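Long-range contacts in oxidoreductase, iron/ascorbate family (Shewanella oneidensis, PDB 3ON7), which probably acts as an iron(II)- and 2-oxoglutarate-dependent oxygenase, and may form ethylene from 2-oxoglutarate and oxidise L-arginine: residues T6-A11 and V29-P34; E38-I43 and L107-K112; T181-A186 and S247-L252. All coordinates share one frame; numbering follows the deposited sequence. Where two conformers were deposited one is given.

Interaction 1: T6-A11 and V29-P34; sequences TIDYRA and VLSNHP
Ile7 and Leu30 are partners in the parallel pairing that closes a beta-alpha-beta unit, in which strand 6-8, helix 14-25 and strand 27-31 follow one another. Ile7 N donates to Val29 O at 2.9 Å, Ile7 O receives Ser31 N, and Tyr9 N reaches on to Ser31 O. On the face carrying Ile7 and Leu30, both side chains turn to Phe18 of the connecting helix; Thr6 and Ser31 meet on the other face, Thr6 CG2 lying 3.8 Å from Ser31 CB.

Beyond the strands the two segments stay together through flat groups. Tyr9 reaches toward Pro34 with its ring, CG standing anti to the backbone N (chi1 175°). Pro34 crosses the ring at about a right angle and sets CD over the centre of one face, a CH-pi contact of 3.8 Å from that atom to the centroid. Leu30 CD1 comes instead to the ring edge, 4.3 Å from Tyr9 CD1. The phenol OH is hydrogen-bonded to Glu119 of helix 103-126, which fixes the far end of the ring.

Arg10 takes a different route. Its guanidinium stacks on the Asn32 amide, the planes only 8° apart, and a salt bridge to Asp8 holds it flat from within its own segment. The carboxylate meets the guanidinium side-on and in plane, one oxygen to each nitrogen: Asp8 OD2 takes NH2 of Arg10 at 2.8 Å through a syn lone pair. Asp8 OD1 accepts Arg10 NE on its syn side, and on its anti lone pair the backbone N of Arg10 at 2.8 Å, completing an Asx turn.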
loop_
_atom_site.group_PDB
_atom_site.type_symbol
_atom_site.label_atom_id
_atom_site.label_comp_id
_atom_site.label_asym_id
_atom_site.label_seq_id
_atom_site.Cartn_x
_atom_site.Cartn_y
_atom_site.Cartn_z
ATOM N N THR B 6 -9.740 35.707 -18.518
ATOM C CA THR B 6 -8.375 35.950 -18.061
ATOM C C THR B 6 -8.379 37.146 -17.138
ATOM O O THR B 6 -8.842 38.198 -17.520
ATOM C CB THR B 6 -7.441 36.274 -19.207
ATOM O OG1 THR B 6 -7.348 35.145 -20.089
ATOM C CG2 THR B 6 -6.057 36.632 -18.655
ATOM N N ILE B 7 -7.874 36.991 -15.919
ATOM C CA ILE B 7 -7.794 38.117 -14.985
ATOM C C ILE B 7 -6.349 38.536 -14.805
ATOM O O ILE B 7 -5.518 37.727 -14.435
ATOM C CB ILE B 7 -8.383 37.763 -13.620
ATOM C CG1 ILE B 7 -9.878 37.441 -13.762
ATOM C CG2 ILE B 7 -8.191 38.925 -12.663
ATOM C CD1 ILE B 7 -10.447 36.637 -12.614
ATOM N N ASP B 8 -6.052 39.800 -15.074
ATOM C CA ASP B 8 -4.704 40.347 -14.876
ATOM C C ASP B 8 -4.407 40.514 -13.391
ATOM O O ASP B 8 -5.073 41.268 -12.697
ATOM C CB ASP B 8 -4.584 41.693 -15.583
ATOM C CG ASP B 8 -3.163 42.162 -15.720
ATOM O OD1 ASP B 8 -2.442 42.212 -14.712
ATOM O OD2 ASP B 8 -2.782 42.528 -16.842
ATOM N N TYR B 9 -3.392 39.799 -12.923
ATOM C CA TYR B 9 -2.990 39.779 -11.517
ATOM C C TYR B 9 -2.736 41.181 -11.026
ATOM O O TYR B 9 -2.991 41.486 -9.871
ATOM C CB TYR B 9 -1.713 38.950 -11.380
ATOM C CG TYR B 9 -1.086 38.926 -10.004
ATOM C CD1 TYR B 9 -1.531 38.026 -9.029
ATOM C CD2 TYR B 9 -0.023 39.775 -9.677
ATOM C CE1 TYR B 9 -0.941 37.984 -7.779
ATOM C CE2 TYR B 9 0.556 39.748 -8.408
ATOM C CZ TYR B 9 0.091 38.836 -7.473
ATOM O OH TYR B 9 0.642 38.784 -6.221
ATOM N N ARG B 10 -2.228 42.032 -11.911
ATOM C CA ARG B 10 -1.817 43.377 -11.525
ATOM C C ARG B 10 -2.986 44.306 -11.228
ATOM O O ARG B 10 -2.812 45.259 -10.471
ATOM C CB ARG B 10 -0.918 44.004 -12.599
ATOM C CG ARG B 10 0.388 43.246 -12.834
ATOM C CD ARG B 10 1.073 43.693 -14.105
ATOM N NE ARG B 10 0.204 43.535 -15.269
ATOM C CZ ARG B 10 0.535 43.867 -16.512
ATOM N NH1 ARG B 10 1.727 44.378 -16.779
ATOM N NH2 ARG B 10 -0.334 43.678 -17.497
ATOM N N ALA B 11 -4.163 44.039 -11.803
ATOM C CA ALA B 11 -5.324 44.910 -11.582
ATOM C C ALA B 11 -5.738 44.967 -10.102
ATOM O O ALA B 11 -5.568 43.996 -9.354
ATOM C CB ALA B 11 -6.473 44.463 -12.428
ATOM N N VAL B 29 -8.208 32.064 -13.980
ATOM C CA VAL B 29 -7.079 32.208 -14.888
ATOM C C VAL B 29 -6.369 33.529 -14.557
ATOM O O VAL B 29 -7.006 34.563 -14.543
ATOM C CB VAL B 29 -7.587 32.218 -16.338
ATOM C CG1 VAL B 29 -6.444 32.397 -17.313
ATOM C CG2 VAL B 29 -8.367 30.952 -16.637
ATOM N N LEU B 30 -5.072 33.488 -14.251
ATOM C CA LEU B 30 -4.321 34.698 -13.935
ATOM C C LEU B 30 -3.243 34.989 -14.965
ATOM O O LEU B 30 -2.433 34.112 -15.265
ATOM C CB LEU B 30 -3.655 34.587 -12.566
ATOM C CG LEU B 30 -4.533 34.723 -11.327
ATOM C CD1 LEU B 30 -3.678 34.476 -10.088
ATOM C CD2 LEU B 30 -5.203 36.067 -11.274
ATOM N N SER B 31 -3.213 36.224 -15.477
ATOM C CA SER B 31 -2.075 36.696 -16.286
ATOM C C SER B 31 -1.166 37.627 -15.480
ATOM O O SER B 31 -1.553 38.116 -14.407
ATOM C CB SER B 31 -2.552 37.398 -17.550
ATOM O OG SER B 31 -2.787 38.762 -17.308
ATOM N N ASN B 32 0.043 37.845 -15.995
ATOM C CA ASN B 32 1.011 38.750 -15.374
ATOM C C ASN B 32 1.210 38.482 -13.889
ATOM O O ASN B 32 1.184 39.404 -13.083
ATOM C CB ASN B 32 0.554 40.188 -15.580
ATOM C CG ASN B 32 0.517 40.563 -17.036
ATOM O OD1 ASN B 32 -0.510 40.436 -17.690
ATOM N ND2 ASN B 32 1.655 40.989 -17.561
ATOM N N HIS B 33 1.361 37.211 -13.540
ATOM C CA HIS B 33 1.592 36.783 -12.155
ATOM C C HIS B 33 3.058 36.992 -11.773
ATOM O O HIS B 33 3.889 37.276 -12.640
ATOM C CB HIS B 33 1.190 35.301 -11.975
ATOM C CG HIS B 33 1.838 34.380 -12.954
ATOM N ND1 HIS B 33 3.097 33.854 -12.762
ATOM C CD2 HIS B 33 1.417 33.922 -14.159
ATOM C CE1 HIS B 33 3.423 33.110 -13.806
ATOM N NE2 HIS B 33 2.421 33.134 -14.668
ATOM N N PRO B 34 3.385 36.852 -10.476
ATOM C CA PRO B 34 4.738 37.137 -10.012
ATOM C C PRO B 34 5.802 36.083 -10.251
ATOM O O PRO B 34 6.933 36.294 -9.853
ATOM C CB PRO B 34 4.573 37.309 -8.486
ATOM C CG PRO B 34 3.147 37.234 -8.207
ATOM C CD PRO B 34 2.488 36.563 -9.351
#

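Interaction 2: E38-I43 and L107-K112; sequences ELVERI and LAYYEK
A first torsion near 180° in both Leu39 (chi1 179°) and Tyr109 (chi1 175°) swings each side chain off its own helix, sending the leucine branch out toward the opposing helix and the phenol ring alongside the helix of residues 38-43. Leu39 CD2 is the methyl that does the touching. It rests against the tyrosine's root, not its ring, 4.1 Å from Tyr109 CA, and its other neighbour is the aliphatic part of Lys112, whose CD lies 3.9 Å from Leu39 CD2. That CD sits partway along the extended stretch of the lysine chain, and the bend at chi4 comes beyond it, so that a methylene and not the ammonium group meets the leucine.

One turn further along, Ile43 comes to Tyr109 at about a right angle. Its CD1 ends 3.4 Å from Tyr109 CB, a tight approach between two carbons, with Tyr109 CG a little farther off, and CD1 lies obliquely to the ring. Val40 adds a third hydrocarbon partner farther out on the ring, with CG2 4.1 Å from CE1 of Tyr109.

The pair illustrates how two helices can cross on hydrocarbon contacts: their local axes pass 10.7 Å apart at a crossing angle of -137°, with nothing polar bridging them. Both segments fall within the N-terminal region of the non-haem dioxygenase family, where helices pack against the sheet of the catalytic core. Ile43 also touches Leu248 on strand 245-252, and Tyr109 touches Pro184 on strand 180-184, so the inner side of this helix pair rests on that sheet. Toward the start of helix 103-126, Asn105 lies against Leu39 and Ile43, and Ile106 touches Ile43 as well.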
loop_
_atom_site.group_PDB
_atom_site.type_symbol
_atom_site.label_atom_id
_atom_site.label_comp_id
_atom_site.label_asym_id
_atom_site.label_seq_id
_atom_site.Cartn_x
_atom_site.Cartn_y
_atom_site.Cartn_z
ATOM N N GLU B 38 10.964 33.564 -17.120
ATOM C CA GLU B 38 12.127 32.903 -17.674
ATOM C C GLU B 38 12.531 31.707 -16.824
ATOM O O GLU B 38 13.180 30.815 -17.329
ATOM C CB GLU B 38 13.288 33.883 -17.931
ATOM C CG GLU B 38 14.063 34.388 -16.719
ATOM C CD GLU B 38 15.458 34.917 -17.099
ATOM O OE1 GLU B 38 15.532 35.913 -17.865
ATOM O OE2 GLU B 38 16.475 34.333 -16.631
ATOM N N LEU B 39 12.121 31.673 -15.554
ATOM C CA LEU B 39 12.295 30.477 -14.743
ATOM C C LEU B 39 11.439 29.348 -15.336
ATOM O O LEU B 39 11.933 28.243 -15.569
ATOM C CB LEU B 39 11.948 30.728 -13.276
ATOM C CG LEU B 39 12.067 29.527 -12.318
ATOM C CD1 LEU B 39 13.512 28.980 -12.199
ATOM C CD2 LEU B 39 11.541 29.900 -10.952
ATOM N N VAL B 40 10.176 29.651 -15.630
ATOM C CA VAL B 40 9.265 28.666 -16.202
ATOM C C VAL B 40 9.783 28.134 -17.545
ATOM O O VAL B 40 9.681 26.939 -17.811
ATOM C CB VAL B 40 7.843 29.241 -16.342
ATOM C CG1 VAL B 40 6.915 28.262 -17.031
ATOM C CG2 VAL B 40 7.299 29.598 -14.980
ATOM N N GLU B 41 10.363 29.017 -18.362
ATOM C CA GLU B 41 10.926 28.630 -19.657
ATOM C C GLU B 41 12.193 27.783 -19.457
ATOM O O GLU B 41 12.432 26.840 -20.188
ATOM C CB GLU B 41 11.271 29.881 -20.507
ATOM C CG GLU B 41 10.086 30.749 -20.948
ATOM C CD GLU B 41 10.478 32.224 -21.335
ATOM O OE1 GLU B 41 11.693 32.530 -21.505
ATOM O OE2 GLU B 41 9.557 33.077 -21.469
ATOM N N ARG B 42 13.026 28.169 -18.497
ATOM C CA ARG B 42 14.262 27.453 -18.191
ATOM C C ARG B 42 13.917 26.011 -17.750
ATOM O O ARG B 42 14.601 25.048 -18.123
ATOM C CB ARG B 42 15.072 28.211 -17.106
ATOM C CG ARG B 42 16.519 28.552 -17.490
ATOM C CD ARG B 42 17.026 29.901 -16.921
ATOM N NE ARG B 42 17.119 29.911 -15.453
ATOM C CZ ARG B 42 16.513 30.773 -14.627
ATOM N NH1 ARG B 42 15.748 31.762 -15.087
ATOM N NH2 ARG B 42 16.688 30.653 -13.312
ATOM N N ILE B 43 12.847 25.883 -16.969
ATOM C CA ILE B 43 12.356 24.599 -16.498
ATOM C C ILE B 43 11.795 23.732 -17.636
ATOM O O ILE B 43 12.131 22.548 -17.718
ATOM C CB ILE B 43 11.336 24.797 -15.343
ATOM C CG1 ILE B 43 12.098 25.132 -14.052
ATOM C CG2 ILE B 43 10.479 23.567 -15.096
ATOM C CD1 ILE B 43 11.241 25.755 -12.992
ATOM N N LEU B 107 13.032 23.256 -7.324
ATOM C CA LEU B 107 12.654 23.625 -5.968
ATOM C C LEU B 107 12.442 25.152 -5.802
ATOM O O LEU B 107 11.635 25.566 -4.992
ATOM C CB LEU B 107 13.664 23.082 -4.935
ATOM C CG LEU B 107 13.733 21.550 -4.833
ATOM C CD1 LEU B 107 14.686 21.108 -3.742
ATOM C CD2 LEU B 107 12.346 20.933 -4.621
ATOM N N ALA B 108 13.161 25.977 -6.555
ATOM C CA ALA B 108 12.881 27.412 -6.567
ATOM C C ALA B 108 11.478 27.637 -7.128
ATOM O O ALA B 108 10.721 28.430 -6.597
ATOM C CB ALA B 108 13.927 28.179 -7.377
ATOM N N TYR B 109 11.112 26.906 -8.172
ATOM C CA TYR B 109 9.762 27.025 -8.717
ATOM C C TYR B 109 8.697 26.553 -7.714
ATOM O O TYR B 109 7.706 27.244 -7.490
ATOM C CB TYR B 109 9.598 26.290 -10.053
ATOM C CG TYR B 109 8.158 26.334 -10.511
ATOM C CD1 TYR B 109 7.662 27.442 -11.166
ATOM C CD2 TYR B 109 7.276 25.280 -10.243
ATOM C CE1 TYR B 109 6.350 27.511 -11.565
ATOM C CE2 TYR B 109 5.951 25.344 -10.630
ATOM C CZ TYR B 109 5.496 26.466 -11.290
ATOM O OH TYR B 109 4.185 26.565 -11.677
ATOM N N TYR B 110 8.905 25.378 -7.132
ATOM C CA TYR B 110 8.020 24.820 -6.094
ATOM C C TYR B 110 7.779 25.820 -4.964
ATOM O O TYR B 110 6.644 25.982 -4.493
ATOM C CB TYR B 110 8.647 23.548 -5.513
ATOM C CG TYR B 110 7.841 22.829 -4.432
ATOM C CD1 TYR B 110 7.934 23.192 -3.087
ATOM C CD2 TYR B 110 7.036 21.732 -4.757
ATOM C CE1 TYR B 110 7.189 22.509 -2.100
ATOM C CE2 TYR B 110 6.303 21.049 -3.789
ATOM C CZ TYR B 110 6.383 21.432 -2.468
ATOM O OH TYR B 110 5.651 20.728 -1.526
ATOM N N GLU B 111 8.853 26.481 -4.532
ATOM C CA GLU B 111 8.784 27.438 -3.433
ATOM C C GLU B 111 7.946 28.630 -3.889
ATOM O O GLU B 111 7.037 29.063 -3.174
ATOM C CB GLU B 111 10.212 27.869 -3.010
ATOM C CG GLU B 111 10.288 28.953 -1.929
ATOM C CD GLU B 111 11.726 29.387 -1.601
ATOM N N LYS B 112 8.237 29.126 -5.095
ATOM C CA LYS B 112 7.570 30.318 -5.615
ATOM C C LYS B 112 6.097 30.071 -5.928
ATOM O O LYS B 112 5.280 30.972 -5.791
ATOM C CB LYS B 112 8.298 30.830 -6.865
ATOM C CG LYS B 112 9.655 31.500 -6.560
ATOM C CD LYS B 112 10.390 31.943 -7.833
ATOM C CE LYS B 112 11.405 33.069 -7.570
ATOM N NZ LYS B 112 12.796 32.590 -7.300
#

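Interaction 3: T181-A186 and S247-L252; sequences TVLPTA and SLPLFL
Val182 and Leu250 form an antiparallel hydrogen-bonded pair: Val182 N donates to Leu250 O, and Leu250 N returns the bond to Val182 O, each at 3.0 Å. On the face of these two residues, Val182 CG2 meets the methyl CD2 of Leu252 at 3.7 Å. On the other face Thr181 and Phe251 run alongside each other in the same direction, and the threonine offers the ring both its branches: OG1 is 3.3 Å from Phe251 CD1, while CG2 makes an off-centre CH-pi contact.

Direct pairing stops at Pro249, which sits in a break of strand 245-252. Leu183 CD1 packs on Pro249, 3.6 Å from its N, and two waters carry the strands onward. One donates to both Val182 O and Leu248 O, adding a second donor to the former; the other accepts from Leu248 N and donates to Pro184 O at 2.6 Å, so that water serves these backbone groups where the strands draw apart.

Farther out, Leu250 leans on Ala113 and Asn114 of helix 103-126. Thr181 OG1 is hydrogen-bonded to Asp176 and Asn178, and so probably steadies a metal ligand: His174, Asp176 and His231 face one vacant point, consistent with the two-histidine, one-carboxylate iron site of the double-stranded beta-helix in 2-oxoglutarate oxygenases.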
loop_
_atom_site.group_PDB
_atom_site.type_symbol
_atom_site.label_atom_id
_atom_site.label_comp_id
_atom_site.label_asym_id
_atom_site.label_seq_id
_atom_site.Cartn_x
_atom_site.Cartn_y
_atom_site.Cartn_z
ATOM N N THR B 181 -5.086 23.341 -7.241
ATOM C CA THR B 181 -4.079 22.988 -8.203
ATOM C C THR B 181 -3.668 24.228 -8.999
ATOM O O THR B 181 -4.487 25.075 -9.255
ATOM C CB THR B 181 -4.621 21.897 -9.097
ATOM O OG1 THR B 181 -4.955 20.769 -8.264
ATOM C CG2 THR B 181 -3.593 21.509 -10.177
ATOM N N VAL B 182 -2.394 24.319 -9.376
ATOM C CA VAL B 182 -1.833 25.519 -9.998
ATOM C C VAL B 182 -1.040 25.123 -11.256
ATOM O O VAL B 182 -0.097 24.336 -11.161
ATOM C CB VAL B 182 -0.872 26.194 -8.991
ATOM C CG1 VAL B 182 -0.020 27.272 -9.679
ATOM C CG2 VAL B 182 -1.659 26.727 -7.786
ATOM N N LEU B 183 -1.421 25.639 -12.425
ATOM C CA LEU B 183 -0.800 25.191 -13.697
ATOM C C LEU B 183 -0.473 26.329 -14.680
ATOM O O LEU B 183 -1.386 26.923 -15.243
ATOM C CB LEU B 183 -1.716 24.174 -14.383
ATOM C CG LEU B 183 -1.368 23.741 -15.817
ATOM C CD1 LEU B 183 -0.188 22.800 -15.843
ATOM C CD2 LEU B 183 -2.565 23.080 -16.479
ATOM N N PRO B 184 0.831 26.590 -14.931
ATOM C CA PRO B 184 1.197 27.496 -15.993
ATOM C C PRO B 184 0.840 26.899 -17.337
ATOM O O PRO B 184 0.950 25.685 -17.520
ATOM C CB PRO B 184 2.720 27.590 -15.882
ATOM C CG PRO B 184 3.092 26.904 -14.648
ATOM C CD PRO B 184 2.022 25.955 -14.347
ATOM N N THR B 185 0.425 27.742 -18.269
ATOM C CA THR B 185 0.125 27.281 -19.615
ATOM C C THR B 185 1.197 27.770 -20.604
ATOM O O THR B 185 2.015 28.625 -20.247
ATOM C CB THR B 185 -1.219 27.778 -20.049
ATOM O OG1 THR B 185 -1.204 29.204 -20.042
ATOM C CG2 THR B 185 -2.288 27.269 -19.121
ATOM N N ALA B 186 1.177 27.235 -21.833
ATOM C CA ALA B 186 2.207 27.549 -22.855
ATOM C C ALA B 186 1.662 27.575 -24.284
ATOM O O ALA B 186 2.265 27.005 -25.206
ATOM C CB ALA B 186 3.382 26.563 -22.752
ATOM N N SER B 247 4.178 19.853 -19.272
ATOM C CA SER B 247 3.332 20.656 -18.370
ATOM C C SER B 247 3.686 20.397 -16.896
ATOM O O SER B 247 4.227 19.342 -16.569
ATOM C CB SER B 247 1.854 20.404 -18.630
ATOM O OG SER B 247 1.523 19.092 -18.285
ATOM N N LEU B 248 3.385 21.369 -16.027
ATOM C CA LEU B 248 3.900 21.391 -14.653
ATOM C C LEU B 248 2.810 21.580 -13.576
ATOM O O LEU B 248 2.929 22.425 -12.702
ATOM C CB LEU B 248 4.920 22.520 -14.530
ATOM C CG LEU B 248 6.041 22.563 -15.566
ATOM C CD1 LEU B 248 6.735 23.915 -15.484
ATOM C CD2 LEU B 248 7.018 21.438 -15.358
ATOM N N PRO B 249 1.744 20.782 -13.615
ATOM C CA PRO B 249 0.713 21.032 -12.606
ATOM C C PRO B 249 1.271 20.823 -11.201
ATOM O O PRO B 249 2.005 19.863 -10.996
ATOM C CB PRO B 249 -0.345 19.962 -12.913
ATOM C CG PRO B 249 0.435 18.854 -13.512
ATOM C CD PRO B 249 1.499 19.541 -14.358
ATOM N N LEU B 250 0.947 21.718 -10.267
ATOM C CA LEU B 250 1.333 21.567 -8.857
ATOM C C LEU B 250 0.055 21.302 -8.055
ATOM O O LEU B 250 -0.841 22.135 -8.042
ATOM C CB LEU B 250 2.013 22.821 -8.323
ATOM C CG LEU B 250 2.341 22.805 -6.814
ATOM C CD1 LEU B 250 3.465 21.761 -6.537
ATOM C CD2 LEU B 250 2.699 24.149 -6.286
ATOM N N PHE B 251 -0.018 20.138 -7.409
ATOM C CA PHE B 251 -1.201 19.737 -6.630
ATOM C C PHE B 251 -0.993 20.050 -5.153
ATOM O O PHE B 251 -0.200 19.386 -4.471
ATOM C CB PHE B 251 -1.486 18.262 -6.866
ATOM C CG PHE B 251 -1.804 17.944 -8.313
ATOM C CD1 PHE B 251 -3.111 18.028 -8.793
ATOM C CD2 PHE B 251 -0.794 17.618 -9.202
ATOM C CE1 PHE B 251 -3.401 17.783 -10.122
ATOM C CE2 PHE B 251 -1.079 17.343 -10.524
ATOM C CZ PHE B 251 -2.378 17.434 -10.994
ATOM N N LEU B 252 -1.668 21.099 -4.672
ATOM C CA LEU B 252 -1.518 21.526 -3.268
ATOM C C LEU B 252 -2.444 20.619 -2.457
ATOM O O LEU B 252 -3.644 20.570 -2.735
ATOM C CB LEU B 252 -1.884 23.022 -3.070
ATOM C CG LEU B 252 -0.964 24.140 -3.589
ATOM C CD1 LEU B 252 0.427 23.983 -3.075
ATOM C CD2 LEU B 252 -0.933 24.248 -5.110
HETATM O O HOH W 1 2.630 24.537 -11.254
HETATM O O HOH W 2 2.910 23.957 -17.085
#

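Overall arrangement
The three contacts come in series along the chain, each closing before the next opens. Interactions 1 and 3 share one mixed sheet, with strand 210-214 standing between strands 27-31 and 180-184, and their centres lie about 15 Å apart. Interaction 2 lies on the helices beside that sheet, its centre about 12 Å from that of interaction 3 and about 18 Å from that of interaction 1. It touches interaction 3 directly, Tyr110 CD2 lying 4.0 Å from Leu250 CD1. The N-terminal family region thus joins the catalytic core in two ways, by adding strands to its sheet and by laying helices against it, while interaction 3 reaches the probable iron site.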